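Encapsidation protein (Lactococcus phage asccphi28, PDB 7JQP) is the ATPase of a viral DNA packaging motor, which probably uses ATP hydrolysis to drive the phage genome into the capsid. Local coordinates at residues L44-G58 with F115-R128. Sequence-based numbering, arbitrary orientation.
Sequences LFFNNVSMVYLRRLG and FDDRCIVYFIALSR
M51 to R55 pair in parallel register with V121 to A125, joining strands 50-55 and 118-125 in the central sheet of an ASCE P-loop ATPase fold. Strand 140-145 flanks strand 50-55 on its other edge, and strand 112-115 lies beyond strand 118-125.

Backbone bonds alternate in the usual parallel ladder. Y53 N donates to Y122 O, I124 N to Y53 O at 3.0 Å, and L126 N to R55 O at 2.8 Å. At the start of the ladder M51 N reaches I120 O only weakly. I120 and V121 form a classic beta bulge opposite I113.

Aliphatic and aromatic side chains pack on both faces. V52 and L54 share one face with Y122 and I124. There V52 CG1 meets I124 CD1, while V52 CG2 sits by Y122 CB. Helix 164-175 covers V52 and L54. On the other face Y53 has its ring anti to the backbone N (chi1 -174°), and its CD2 approaches the edge of the F123 ring at CD1, 3.4 Å away. Y53 OH accepts from R55 NE and also bonds D146, while R55 NH1 forms a salt bridge with E60. Y53 touches the probable Walker A loop.

Aromatic stacking ties the end of helix 32-46 to the sheet. The F45 and F115 rings form an offset stack, centroids 4.0 Å apart and planes within 4°. I120 CD1 meets the F45 ring edge, 3.8 Å from CE1. H104 also stacks on F115.

Polar side chains close both ends. R118 points its guanidinium edge at L44 O near the helix end, though the modelled NH2 contact is too short to trust in detail, and N48 CA lies over one guanidinium face. S50 OG donates to C119 O at 3.0 Å. At the far end, R56 O accepts from S127 N and, in its carbonyl plane on a lone pair, from S127 OG at 2.6 Å.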
# COMPACT_ATOMS: atom_id res chain seq x y z
N LEU A 44 -17.83 -0.29 31.71
CA LEU A 44 -18.17 -0.58 30.32
C LEU A 44 -19.18 -1.73 30.24
O LEU A 44 -20.11 -1.69 29.43
CB LEU A 44 -16.93 -0.94 29.52
CG LEU A 44 -15.91 0.15 29.20
CD1 LEU A 44 -15.17 0.56 30.46
CD2 LEU A 44 -14.94 -0.29 28.12
N PHE A 45 -18.99 -2.77 31.06
CA PHE A 45 -19.85 -3.94 30.95
C PHE A 45 -21.26 -3.65 31.45
O PHE A 45 -22.24 -4.06 30.82
CB PHE A 45 -19.25 -5.14 31.70
CG PHE A 45 -18.02 -5.74 31.04
CD1 PHE A 45 -17.52 -5.22 29.86
CD2 PHE A 45 -17.42 -6.87 31.57
CE1 PHE A 45 -16.40 -5.77 29.25
CE2 PHE A 45 -16.31 -7.43 30.96
CZ PHE A 45 -15.80 -6.89 29.80
N PHE A 46 -21.40 -2.94 32.58
CA PHE A 46 -22.69 -2.82 33.23
C PHE A 46 -23.20 -1.39 33.44
O PHE A 46 -24.36 -1.23 33.83
CB PHE A 46 -22.66 -3.51 34.60
CG PHE A 46 -21.98 -4.85 34.59
CD1 PHE A 46 -22.57 -5.93 33.96
CD2 PHE A 46 -20.74 -5.02 35.19
CE1 PHE A 46 -21.95 -7.16 33.94
CE2 PHE A 46 -20.11 -6.25 35.16
CZ PHE A 46 -20.72 -7.32 34.54
N ASN A 47 -22.40 -0.36 33.19
CA ASN A 47 -22.84 1.01 33.39
C ASN A 47 -23.18 1.73 32.09
O ASN A 47 -23.40 2.95 32.10
CB ASN A 47 -21.77 1.81 34.15
CG ASN A 47 -21.66 1.39 35.60
OD1 ASN A 47 -22.56 0.75 36.15
ND2 ASN A 47 -20.55 1.75 36.24
N ASN A 48 -23.24 1.01 30.96
CA ASN A 48 -23.70 1.58 29.70
C ASN A 48 -22.84 2.76 29.26
O ASN A 48 -23.33 3.76 28.74
CB ASN A 48 -25.17 2.00 29.79
CG ASN A 48 -26.02 1.43 28.68
OD1 ASN A 48 -26.42 0.27 28.72
ND2 ASN A 48 -26.29 2.24 27.66
N VAL A 49 -21.53 2.64 29.46
CA VAL A 49 -20.58 3.67 29.04
C VAL A 49 -19.55 3.02 28.13
O VAL A 49 -19.10 1.90 28.38
CB VAL A 49 -19.90 4.35 30.25
CG1 VAL A 49 -20.86 5.34 30.89
CG2 VAL A 49 -19.47 3.31 31.28
N SER A 50 -19.16 3.74 27.10
CA SER A 50 -18.19 3.25 26.13
C SER A 50 -16.81 3.80 26.46
O SER A 50 -16.64 4.65 27.34
CB SER A 50 -18.59 3.65 24.70
OG SER A 50 -19.90 3.20 24.40
N MSE A 51 -15.82 3.29 25.75
CA MSE A 51 -14.44 3.71 25.94
C MSE A 51 -13.85 4.03 24.58
O MSE A 51 -14.27 3.48 23.56
CB MSE A 51 -13.62 2.63 26.64
CG MSE A 51 -12.16 2.99 26.85
SE MSE A 51 -11.09 1.39 27.20
CE MSE A 51 -9.62 2.21 28.18
N VAL A 52 -12.85 4.91 24.57
CA VAL A 52 -12.12 5.27 23.37
C VAL A 52 -10.64 5.05 23.62
O VAL A 52 -10.08 5.60 24.58
CB VAL A 52 -12.41 6.72 22.97
CG1 VAL A 52 -11.42 7.14 21.93
CG2 VAL A 52 -13.82 6.86 22.43
N TYR A 53 -10.00 4.27 22.76
CA TYR A 53 -8.56 4.04 22.80
C TYR A 53 -7.92 4.88 21.70
O TYR A 53 -8.23 4.70 20.52
CB TYR A 53 -8.23 2.57 22.61
CG TYR A 53 -6.77 2.25 22.79
CD1 TYR A 53 -6.18 2.31 24.05
CD2 TYR A 53 -5.97 1.90 21.71
CE1 TYR A 53 -4.84 2.02 24.23
CE2 TYR A 53 -4.63 1.60 21.88
CZ TYR A 53 -4.07 1.67 23.14
OH TYR A 53 -2.74 1.38 23.32
N LEU A 54 -7.03 5.79 22.09
CA LEU A 54 -6.47 6.77 21.17
C LEU A 54 -4.99 6.48 20.94
O LEU A 54 -4.27 6.08 21.86
CB LEU A 54 -6.65 8.19 21.71
CG LEU A 54 -6.37 9.31 20.71
CD1 LEU A 54 -7.44 9.33 19.63
CD2 LEU A 54 -6.28 10.66 21.41
N ARG A 55 -4.55 6.70 19.71
CA ARG A 55 -3.16 6.53 19.31
C ARG A 55 -2.79 7.65 18.35
O ARG A 55 -3.64 8.16 17.62
CB ARG A 55 -2.94 5.16 18.64
CG ARG A 55 -2.87 3.99 19.61
CD ARG A 55 -1.67 4.11 20.55
NE ARG A 55 -1.20 2.80 20.99
CZ ARG A 55 0.02 2.31 20.76
NH1 ARG A 55 0.92 3.01 20.09
NH2 ARG A 55 0.33 1.10 21.21
N ARG A 56 -1.51 8.03 18.35
CA ARG A 56 -1.10 9.16 17.54
C ARG A 56 -1.26 8.88 16.05
O ARG A 56 -1.73 9.75 15.30
CB ARG A 56 0.34 9.55 17.85
CG ARG A 56 0.77 10.83 17.14
CD ARG A 56 2.10 11.36 17.64
NE ARG A 56 1.95 12.14 18.87
CZ ARG A 56 2.19 11.67 20.09
NH1 ARG A 56 2.60 10.42 20.27
NH2 ARG A 56 2.03 12.47 21.13
N LEU A 57 -0.87 7.70 15.60
CA LEU A 57 -0.82 7.39 14.18
C LEU A 57 -1.72 6.21 13.84
O LEU A 57 -1.97 5.33 14.68
CB LEU A 57 0.61 7.08 13.73
CG LEU A 57 1.61 8.23 13.86
CD1 LEU A 57 3.01 7.75 13.53
CD2 LEU A 57 1.21 9.38 12.95
N GLY A 58 -2.20 6.19 12.60
CA GLY A 58 -3.07 5.11 12.16
C GLY A 58 -2.40 3.76 12.23
O GLY A 58 -3.03 2.76 12.61
N PHE A 115 -19.49 -5.51 23.43
CA PHE A 115 -19.81 -6.32 24.60
C PHE A 115 -21.32 -6.50 24.63
O PHE A 115 -22.06 -5.54 24.84
CB PHE A 115 -19.30 -5.64 25.87
CG PHE A 115 -19.78 -6.30 27.14
CD1 PHE A 115 -19.08 -7.35 27.69
CD2 PHE A 115 -20.92 -5.84 27.78
CE1 PHE A 115 -19.51 -7.95 28.86
CE2 PHE A 115 -21.35 -6.44 28.95
CZ PHE A 115 -20.65 -7.49 29.49
N ASP A 116 -21.78 -7.74 24.42
CA ASP A 116 -23.21 -8.03 24.42
C ASP A 116 -23.93 -7.15 23.41
O ASP A 116 -24.97 -6.55 23.70
CB ASP A 116 -23.77 -7.86 25.83
CG ASP A 116 -23.47 -9.04 26.73
OD1 ASP A 116 -22.50 -9.76 26.42
OD2 ASP A 116 -24.12 -9.18 27.78
N ASP A 117 -23.37 -7.07 22.20
CA ASP A 117 -23.93 -6.33 21.08
C ASP A 117 -23.90 -4.82 21.30
O ASP A 117 -24.63 -4.09 20.62
CB ASP A 117 -25.37 -6.77 20.79
CG ASP A 117 -25.45 -8.14 20.14
OD1 ASP A 117 -24.39 -8.67 19.75
OD2 ASP A 117 -26.56 -8.70 20.05
N ARG A 118 -23.07 -4.33 22.21
CA ARG A 118 -22.93 -2.91 22.46
C ARG A 118 -21.46 -2.53 22.43
O ARG A 118 -20.65 -3.11 23.16
CB ARG A 118 -23.54 -2.51 23.81
CG ARG A 118 -23.45 -1.02 24.11
CD ARG A 118 -24.12 -0.69 25.43
NE ARG A 118 -23.62 -1.54 26.51
CZ ARG A 118 -22.57 -1.24 27.28
NH1 ARG A 118 -21.90 -0.11 27.10
NH2 ARG A 118 -22.20 -2.09 28.23
N CYS A 119 -21.12 -1.56 21.58
CA CYS A 119 -19.73 -1.12 21.47
C CYS A 119 -19.26 -0.53 22.79
O CYS A 119 -19.89 0.37 23.34
CB CYS A 119 -19.59 -0.09 20.36
SG CYS A 119 -17.92 0.56 20.15
N ILE A 120 -18.14 -1.05 23.29
CA ILE A 120 -17.57 -0.56 24.54
C ILE A 120 -16.21 0.08 24.35
O ILE A 120 -15.76 0.82 25.24
CB ILE A 120 -17.47 -1.70 25.58
CG1 ILE A 120 -16.78 -2.92 24.97
CG2 ILE A 120 -18.85 -2.05 26.11
CD1 ILE A 120 -16.20 -3.87 25.99
N VAL A 121 -15.52 -0.16 23.23
CA VAL A 121 -14.23 0.45 22.96
C VAL A 121 -14.20 0.94 21.52
O VAL A 121 -14.62 0.23 20.60
CB VAL A 121 -13.07 -0.53 23.24
CG1 VAL A 121 -11.73 0.15 22.99
CG2 VAL A 121 -13.14 -1.03 24.68
N TYR A 122 -13.70 2.16 21.33
CA TYR A 122 -13.48 2.75 20.02
C TYR A 122 -11.98 2.97 19.85
O TYR A 122 -11.31 3.44 20.77
CB TYR A 122 -14.17 4.11 19.85
CG TYR A 122 -15.68 4.14 19.89
CD1 TYR A 122 -16.36 4.16 21.10
CD2 TYR A 122 -16.43 4.22 18.72
CE1 TYR A 122 -17.74 4.21 21.14
CE2 TYR A 122 -17.81 4.28 18.75
CZ TYR A 122 -18.46 4.27 19.96
OH TYR A 122 -19.84 4.33 19.99
N PHE A 123 -11.46 2.64 18.67
CA PHE A 123 -10.07 2.89 18.33
C PHE A 123 -10.01 4.04 17.34
O PHE A 123 -10.66 4.01 16.29
CB PHE A 123 -9.43 1.62 17.76
CG PHE A 123 -9.34 0.50 18.76
CD1 PHE A 123 -8.27 0.41 19.64
CD2 PHE A 123 -10.34 -0.46 18.83
CE1 PHE A 123 -8.19 -0.61 20.56
CE2 PHE A 123 -10.26 -1.49 19.75
CZ PHE A 123 -9.19 -1.57 20.62
N ILE A 124 -9.24 5.07 17.70
CA ILE A 124 -9.12 6.30 16.92
C ILE A 124 -7.66 6.70 16.82
O ILE A 124 -6.87 6.49 17.75
CB ILE A 124 -9.90 7.47 17.57
CG1 ILE A 124 -11.33 7.07 17.88
CG2 ILE A 124 -9.82 8.72 16.70
CD1 ILE A 124 -12.01 8.10 18.73
N ALA A 125 -7.32 7.35 15.72
CA ALA A 125 -5.98 7.84 15.47
C ALA A 125 -6.01 9.36 15.39
O ALA A 125 -6.85 9.93 14.68
CB ALA A 125 -5.41 7.25 14.18
N LEU A 126 -5.12 10.01 16.14
CA LEU A 126 -5.10 11.46 16.16
C LEU A 126 -4.86 12.03 14.76
O LEU A 126 -5.35 13.11 14.44
CB LEU A 126 -4.02 11.93 17.13
CG LEU A 126 -4.17 13.31 17.77
CD1 LEU A 126 -5.56 13.57 18.30
CD2 LEU A 126 -3.13 13.43 18.89
N SER A 127 -4.12 11.30 13.92
CA SER A 127 -3.91 11.74 12.55
C SER A 127 -5.23 11.86 11.80
O SER A 127 -5.42 12.77 10.99
CB SER A 127 -2.98 10.77 11.82
OG SER A 127 -2.22 10.02 12.74
N ARG A 128 -6.16 10.94 12.06
CA ARG A 128 -7.46 10.92 11.41
C ARG A 128 -8.53 11.63 12.23
O ARG A 128 -9.70 11.63 11.83
CB ARG A 128 -7.88 9.47 11.15
CG ARG A 128 -6.76 8.58 10.62
CD ARG A 128 -7.12 7.10 10.67
NE ARG A 128 -6.07 6.27 10.08
CZ ARG A 128 -5.98 4.94 10.22
NH1 ARG A 128 -6.88 4.29 10.94
NH2 ARG A 128 -5.00 4.28 9.64